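Local coordinates for high affinity transport system protein p37 (Mycoplasma hyorhinis, PDB 3EKI) that binds thiamine diphosphate and serves as the extracytoplasmic lipoprotein of a high-affinity transport system, at residues Glu262-Ile265 with Leu266-Phe270; Lys289-Ser292 with Ala293-Gly297; Asp388-Lys392 with Glu393-Val397. All coordinates share one frame; numbering follows the deposited sequence.

In the fold
Along the chain the three contacts come in series: contact 1 at the end of helix 256-269, contact 2 where strand 288-290 runs into its following loop, contact 3 at the start of the last helix, 390-402. Contact 1 packs on strands 217-223 and 304-308 of a mixed five-stranded sheet and contact 2 extends from its edge strand 288-290, their centres about 19 Å apart; both belong to the part of the fold built on that sheet. Contact 3 belongs to the part built on the antiparallel sheet, against strand 141-152, its centre about 32 Å from that of contact 2 and across the chain's centre. The C-terminal helix runs between the two parts, its end reaching contact 1.

Contact 1 of 3, residues Glu262-Ile265 with Leu266-Phe270; sequences EETI and LKNHF
Four backbone bonds, each spanning four residues, carry the last turns of this helix: L266, K267, N268 and H269 donate to the carbonyls of E262, E263, T264 and I265. The last, from H269 N to I265 O at 2.9 Å, is bent to 137°, and F270 then leaves helical geometry. E263 and K267 run side by side; K267 NZ stands 4.1 Å from E263 OE1, too far for a salt bridge; each has another partner, NZ bonding T275 O and OE1 taking the amide of L277. T264 and N268 form a second pair, T264 CG2 meeting N268 ND2 at 3.6 Å. Their polar ends hold the chain terminus, T264 OG1 bonding I402 O and N268 ND2 the terminal carboxylate oxygen OXT of K403. The buried ring of H269 is satisfied at both nitrogens, ND1 by Y162 OH and NE2 by W235 O. With its CG turned beside its own backbone N (chi1 -66°), L266 sets that carbon 3.3 Å from E262 O. L266 and E262 face F306 and I219 on strands 304-308 and 217-223, while I265, L266 and H269 pack against W235 of helix 225-236.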
loop_
_atom_site.group_PDB
_atom_site.type_symbol
_atom_site.label_atom_id
_atom_site.label_comp_id
_atom_site.label_asym_id
_atom_site.label_seq_id
_atom_site.Cartn_x
_atom_site.Cartn_y
_atom_site.Cartn_z
ATOM N N GLU A 262 8.241 3.529 9.181
ATOM C CA GLU A 262 9.452 4.358 9.250
ATOM C C GLU A 262 9.781 4.700 10.703
ATOM O O GLU A 262 10.957 4.729 11.065
ATOM C CB GLU A 262 9.294 5.628 8.407
ATOM C CG GLU A 262 9.200 5.372 6.921
ATOM C CD GLU A 262 7.826 5.075 6.356
ATOM O OE1 GLU A 262 6.854 4.974 7.131
ATOM O OE2 GLU A 262 7.756 4.968 5.108
ATOM N N GLU A 263 8.746 4.990 11.508
ATOM C CA GLU A 263 8.979 5.209 12.936
ATOM C C GLU A 263 9.745 4.054 13.546
ATOM O O GLU A 263 10.707 4.222 14.309
ATOM C CB GLU A 263 7.649 5.412 13.671
ATOM C CG GLU A 263 7.741 5.346 15.200
ATOM C CD GLU A 263 6.386 5.644 15.791
ATOM O OE1 GLU A 263 6.230 6.550 16.614
ATOM O OE2 GLU A 263 5.415 4.943 15.400
ATOM N N THR A 264 9.365 2.808 13.245
ATOM C CA THR A 264 10.061 1.629 13.727
ATOM C C THR A 264 11.533 1.606 13.306
ATOM O O THR A 264 12.405 1.333 14.143
ATOM C CB THR A 264 9.390 0.340 13.195
ATOM O OG1 THR A 264 8.067 0.263 13.746
ATOM C CG2 THR A 264 10.103 -0.914 13.654
ATOM N N ILE A 265 11.819 1.881 12.033
ATOM C CA ILE A 265 13.228 1.905 11.611
ATOM C C ILE A 265 14.056 2.955 12.371
ATOM O O ILE A 265 15.176 2.669 12.805
ATOM C CB ILE A 265 13.303 2.158 10.099
ATOM C CG1 ILE A 265 12.683 1.025 9.254
ATOM C CG2 ILE A 265 14.726 2.397 9.643
ATOM C CD1 ILE A 265 13.182 -0.363 9.599
ATOM N N LEU A 266 13.502 4.144 12.539
ATOM C CA LEU A 266 14.151 5.244 13.253
ATOM C C LEU A 266 14.370 4.920 14.706
ATOM O O LEU A 266 15.434 5.223 15.256
ATOM C CB LEU A 266 13.328 6.531 13.093
ATOM C CG LEU A 266 13.237 7.105 11.680
ATOM C CD1 LEU A 266 12.388 8.361 11.624
ATOM C CD2 LEU A 266 14.620 7.404 11.111
ATOM N N LYS A 267 13.373 4.301 15.336
ATOM C CA LYS A 267 13.548 3.844 16.704
ATOM C C LYS A 267 14.587 2.753 16.834
ATOM O O LYS A 267 15.399 2.772 17.780
ATOM C CB LYS A 267 12.192 3.359 17.254
ATOM C CG LYS A 267 12.258 2.917 18.711
ATOM C CD LYS A 267 11.376 3.825 19.566
ATOM C CE LYS A 267 9.908 3.435 19.505
ATOM N NZ LYS A 267 9.073 4.397 18.727
ATOM N N ASN A 268 14.644 1.787 15.920
ATOM C CA ASN A 268 15.605 0.707 15.954
ATOM C C ASN A 268 17.020 1.210 15.658
ATOM O O ASN A 268 17.993 0.619 16.134
ATOM C CB ASN A 268 15.225 -0.395 14.968
ATOM C CG ASN A 268 13.994 -1.150 15.470
ATOM O OD1 ASN A 268 13.600 -0.973 16.626
ATOM N ND2 ASN A 268 13.387 -1.960 14.620
ATOM N N HIS A 269 17.125 2.282 14.881
ATOM C CA HIS A 269 18.422 2.843 14.521
ATOM C C HIS A 269 18.938 3.788 15.601
ATOM O O HIS A 269 20.023 3.590 16.146
ATOM C CB HIS A 269 18.335 3.575 13.180
ATOM C CG HIS A 269 19.667 3.940 12.603
ATOM N ND1 HIS A 269 20.574 2.997 12.168
ATOM C CD2 HIS A 269 20.249 5.144 12.392
ATOM C CE1 HIS A 269 21.655 3.604 11.712
ATOM N NE2 HIS A 269 21.483 4.908 11.837
ATOM N N PHE A 270 18.152 4.815 15.904
ATOM C CA PHE A 270 18.531 5.797 16.914
ATOM C C PHE A 270 18.044 5.385 18.299
ATOM O O PHE A 270 17.406 6.169 19.002
ATOM C CB PHE A 270 17.979 7.178 16.552
ATOM C CG PHE A 270 18.445 7.687 15.219
ATOM C CD1 PHE A 270 19.602 8.439 15.114
ATOM C CD2 PHE A 270 17.725 7.412 14.068
ATOM C CE1 PHE A 270 20.033 8.909 13.888
ATOM C CE2 PHE A 270 18.150 7.879 12.839
ATOM C CZ PHE A 270 19.307 8.628 12.749
#

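Contact 2 of 3, residues Lys289-Ser292 with Ala293-Gly297; sequences KQKS and ADTLG
S292 and T295 meet through one carbonyl oxygen gripped by two donors. T295 N reaches S292 O at 3.0 Å with an N-H...O angle of 164°, yet it comes from well above the carbonyl plane. The hydroxyl of the same residue, T295 OG1, donates to S292 O at 2.8 Å and does lie in that plane. Backbone and side chain of T295 thus approach the oxygen from different directions. The side-chain bond is possible because OG1 sits between the backbone N and the carbonyl carbon (chi1 66°), which folds the hydroxyl back along the turn.

A second side-chain link is softer. S292 OG lies 3.0 Å from D294 OD1, a weak bond and not a certain one, since the hydroxyl proton has another acceptor within reach. Here both torsions contribute: S292 has OG pointing opposite to its own N (chi1 176°), and the carboxylate of D294 curls back over its main chain.

The van der Waals part of the contact is small. K291 crosses T295 at about a right angle, and the bend of the lysine chain lays CE 3.5 Å from T295 OG1. A293 and L296 face elsewhere, towards A305 on strand 304-308; A293 also touches S307, and L296 reaches L249 on strand 248-250.

Within the second segment L296 N bonds A293 O at 3.0 Å, repeating the three-residue spacing of T295 N and S292 O. The backbone angles of A293 and D294 fit a type I turn, and consecutive turns of this kind make a 3-10 segment. It begins the connection from edge strand 288-290, across its neighbour 248-250, to strand 304-308, three parallel strands of the mixed sheet in this thiamine diphosphate-binding member of the periplasmic-binding-protein clan.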
loop_
_atom_site.group_PDB
_atom_site.type_symbol
_atom_site.label_atom_id
_atom_site.label_comp_id
_atom_site.label_asym_id
_atom_site.label_seq_id
_atom_site.Cartn_x
_atom_site.Cartn_y
_atom_site.Cartn_z
ATOM N N LYS A 289 6.251 17.877 9.239
ATOM C CA LYS A 289 5.151 18.385 8.421
ATOM C C LYS A 289 4.479 17.233 7.691
ATOM O O LYS A 289 5.142 16.292 7.245
ATOM C CB LYS A 289 5.643 19.425 7.426
ATOM C CG LYS A 289 4.528 20.148 6.686
ATOM C CD LYS A 289 5.126 21.131 5.685
ATOM C CE LYS A 289 5.595 22.381 6.439
ATOM N NZ LYS A 289 4.396 23.194 6.806
ATOM N N GLN A 290 3.155 17.303 7.592
ATOM C CA GLN A 290 2.416 16.233 6.914
ATOM C C GLN A 290 2.220 16.585 5.447
ATOM O O GLN A 290 1.397 17.451 5.094
ATOM C CB GLN A 290 1.068 15.951 7.601
ATOM C CG GLN A 290 0.343 14.731 7.047
ATOM C CD GLN A 290 -1.131 14.659 7.371
ATOM O OE1 GLN A 290 -1.499 14.629 8.537
ATOM N NE2 GLN A 290 -1.981 14.646 6.361
ATOM N N LYS A 291 2.986 15.924 4.597
ATOM C CA LYS A 291 3.004 16.148 3.164
ATOM C C LYS A 291 3.516 14.898 2.451
ATOM O O LYS A 291 4.296 14.144 3.031
ATOM C CB LYS A 291 3.915 17.302 2.745
ATOM C CG LYS A 291 3.673 18.662 3.339
ATOM C CD LYS A 291 2.827 19.561 2.474
ATOM C CE LYS A 291 3.552 19.989 1.208
ATOM N NZ LYS A 291 2.606 20.722 0.304
ATOM N N SER A 292 3.114 14.706 1.201
ATOM C CA SER A 292 3.610 13.607 0.389
ATOM C C SER A 292 5.087 13.783 0.072
ATOM O O SER A 292 5.522 14.901 -0.177
ATOM C CB SER A 292 2.800 13.529 -0.911
ATOM O OG SER A 292 3.299 12.526 -1.779
ATOM N N ALA A 293 5.834 12.697 0.053
ATOM C CA ALA A 293 7.251 12.719 -0.267
ATOM C C ALA A 293 7.494 13.294 -1.648
ATOM O O ALA A 293 8.546 13.889 -1.922
ATOM C CB ALA A 293 7.829 11.330 -0.119
ATOM N N ASP A 294 6.530 13.200 -2.570
ATOM C CA ASP A 294 6.883 13.746 -3.891
ATOM C C ASP A 294 6.891 15.273 -3.898
ATOM O O ASP A 294 7.261 15.834 -4.941
ATOM C CB ASP A 294 6.023 13.180 -5.004
ATOM C CG ASP A 294 4.542 13.396 -4.891
ATOM O OD1 ASP A 294 4.090 14.258 -4.113
ATOM O OD2 ASP A 294 3.788 12.675 -5.592
ATOM N N THR A 295 6.576 15.955 -2.810
ATOM C CA THR A 295 6.719 17.385 -2.677
ATOM C C THR A 295 7.965 17.801 -1.898
ATOM O O THR A 295 8.160 18.999 -1.708
ATOM C CB THR A 295 5.522 18.071 -1.990
ATOM O OG1 THR A 295 5.439 17.649 -0.620
ATOM C CG2 THR A 295 4.255 17.648 -2.701
ATOM N N LEU A 296 8.765 16.845 -1.476
ATOM C CA LEU A 296 9.947 17.202 -0.669
ATOM C C LEU A 296 10.833 18.260 -1.320
ATOM O O LEU A 296 11.379 19.098 -0.599
ATOM C CB LEU A 296 10.771 15.947 -0.403
ATOM C CG LEU A 296 12.000 16.115 0.504
ATOM C CD1 LEU A 296 11.589 16.672 1.851
ATOM C CD2 LEU A 296 12.690 14.774 0.636
ATOM N N GLY A 297 10.966 18.174 -2.640
ATOM C CA GLY A 297 11.840 19.085 -3.358
ATOM C C GLY A 297 11.414 20.527 -3.322
ATOM O O GLY A 297 12.233 21.411 -3.635
#

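Contact 3 of 3, residues Asp388-Lys392 with Glu393-Val397; sequences DNFQK and EIVEV
E393 reaches back to the start of its own helix, where its OE2 accepts from two main-chain amides. D388 N donates at 2.9 Å on the syn side of the carboxylate, while N389 N, at 3.1 Å, arrives nearly along the C-O axis. The extended chain of E393 carries its carboxylate there; D388 OD2, 4.3 Å from OE2, brings a second negative charge close, probably offset for E393 by the two amide donors and the helix N-terminus. N389 is the N-cap: its OD1 takes the amide of K392 at 3.1 Å, from above the amide plane, and N389 O takes that of E393. The helix widens to a pi-type turn at 393-395: F390 O accepts from I394 N, four residues on, and V395 N, five on, and Q391 O from E396 N, also five on. I394 and V395 approach the F390 ring obliquely from the same side, at two points of its rim, CD1 lying 3.6 Å from I394 CG1 and CE2 3.5 Å from V395 CG2. The ring also meets L130, V131 and L134 of helix 127-136. Bent at chi2 (78°), Q391 folds its amide across V395, with OE1 3.6 Å from V395 CB.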
loop_
_atom_site.group_PDB
_atom_site.type_symbol
_atom_site.label_atom_id
_atom_site.label_comp_id
_atom_site.label_asym_id
_atom_site.label_seq_id
_atom_site.Cartn_x
_atom_site.Cartn_y
_atom_site.Cartn_z
ATOM N N ASP A 388 -5.932 -18.295 5.100
ATOM C CA ASP A 388 -6.212 -19.546 5.808
ATOM C C ASP A 388 -6.115 -19.355 7.313
ATOM O O ASP A 388 -6.764 -20.070 8.082
ATOM C CB ASP A 388 -5.227 -20.612 5.306
ATOM C CG ASP A 388 -5.266 -20.807 3.803
ATOM O OD1 ASP A 388 -6.323 -21.196 3.265
ATOM O OD2 ASP A 388 -4.239 -20.580 3.129
ATOM N N ASN A 389 -5.303 -18.381 7.737
ATOM C CA ASN A 389 -5.035 -18.093 9.134
ATOM C C ASN A 389 -4.636 -16.615 9.285
ATOM O O ASN A 389 -3.466 -16.310 9.038
ATOM C CB ASN A 389 -3.911 -18.971 9.664
ATOM C CG ASN A 389 -3.737 -18.837 11.162
ATOM O OD1 ASN A 389 -4.007 -17.784 11.747
ATOM N ND2 ASN A 389 -3.280 -19.923 11.785
ATOM N N PHE A 390 -5.590 -15.800 9.655
ATOM C CA PHE A 390 -5.349 -14.363 9.701
ATOM C C PHE A 390 -4.284 -14.009 10.733
ATOM O O PHE A 390 -3.441 -13.152 10.461
ATOM C CB PHE A 390 -6.633 -13.634 10.020
ATOM C CG PHE A 390 -6.518 -12.117 10.098
ATOM C CD1 PHE A 390 -6.368 -11.388 8.939
ATOM C CD2 PHE A 390 -6.573 -11.432 11.294
ATOM C CE1 PHE A 390 -6.300 -10.013 8.952
ATOM C CE2 PHE A 390 -6.506 -10.055 11.337
ATOM C CZ PHE A 390 -6.360 -9.333 10.160
ATOM N N GLN A 391 -4.325 -14.657 11.887
ATOM C CA GLN A 391 -3.314 -14.322 12.895
ATOM C C GLN A 391 -1.898 -14.563 12.425
ATOM O O GLN A 391 -0.967 -13.756 12.626
ATOM C CB GLN A 391 -3.590 -15.106 14.187
ATOM C CG GLN A 391 -2.468 -14.856 15.188
ATOM C CD GLN A 391 -2.627 -13.506 15.870
ATOM O OE1 GLN A 391 -3.683 -12.867 15.784
ATOM N NE2 GLN A 391 -1.559 -13.092 16.556
ATOM N N LYS A 392 -1.676 -15.694 11.771
ATOM C CA LYS A 392 -0.364 -16.081 11.280
ATOM C C LYS A 392 0.098 -15.343 10.033
ATOM O O LYS A 392 1.231 -14.869 9.925
ATOM C CB LYS A 392 -0.418 -17.576 10.958
ATOM C CG LYS A 392 0.868 -18.228 10.505
ATOM C CD LYS A 392 0.919 -19.724 10.777
ATOM C CE LYS A 392 0.083 -20.189 11.960
ATOM N NZ LYS A 392 0.361 -21.598 12.363
ATOM N N GLU A 393 -0.813 -15.210 9.068
ATOM C CA GLU A 393 -0.470 -14.694 7.785
ATOM C C GLU A 393 -0.473 -13.165 7.726
ATOM O O GLU A 393 0.164 -12.592 6.903
ATOM C CB GLU A 393 -1.468 -15.220 6.753
ATOM C CG GLU A 393 -1.246 -16.652 6.359
ATOM C CD GLU A 393 -2.218 -17.058 5.320
ATOM O OE1 GLU A 393 -1.849 -17.003 4.167
ATOM O OE2 GLU A 393 -3.324 -17.231 5.698
ATOM N N ILE A 394 -1.222 -12.538 8.605
ATOM C CA ILE A 394 -1.326 -11.093 8.566
ATOM C C ILE A 394 -0.861 -10.455 9.878
ATOM O O ILE A 394 -0.055 -9.624 9.857
ATOM C CB ILE A 394 -2.771 -10.581 8.259
ATOM C CG1 ILE A 394 -3.339 -11.287 7.049
ATOM C CG2 ILE A 394 -2.815 -9.080 8.014
ATOM C CD1 ILE A 394 -2.655 -10.996 5.842
ATOM N N VAL A 395 -1.489 -10.834 10.978
ATOM C CA VAL A 395 -1.215 -10.164 12.231
ATOM C C VAL A 395 0.254 -10.336 12.650
ATOM O O VAL A 395 0.895 -9.414 12.977
ATOM C CB VAL A 395 -2.122 -10.645 13.449
ATOM C CG1 VAL A 395 -1.677 -9.998 14.701
ATOM C CG2 VAL A 395 -3.543 -10.357 13.178
ATOM N N GLU A 396 0.726 -11.552 12.626
ATOM C CA GLU A 396 2.096 -11.789 13.091
ATOM C C GLU A 396 3.071 -11.102 12.135
ATOM O O GLU A 396 4.082 -10.735 12.533
ATOM C CB GLU A 396 2.458 -13.273 13.225
ATOM C CG GLU A 396 1.862 -13.864 14.429
ATOM C CD GLU A 396 1.938 -15.339 14.466
ATOM O OE1 GLU A 396 2.563 -15.945 13.659
ATOM O OE2 GLU A 396 1.327 -15.868 15.331
ATOM N N VAL A 397 2.746 -11.010 10.884
ATOM C CA VAL A 397 3.680 -10.415 9.969
ATOM C C VAL A 397 3.757 -8.923 10.254
ATOM O O VAL A 397 4.802 -8.374 10.254
ATOM C CB VAL A 397 3.225 -10.653 8.511
ATOM C CG1 VAL A 397 4.097 -9.932 7.396
ATOM C CG2 VAL A 397 3.190 -12.081 8.256
#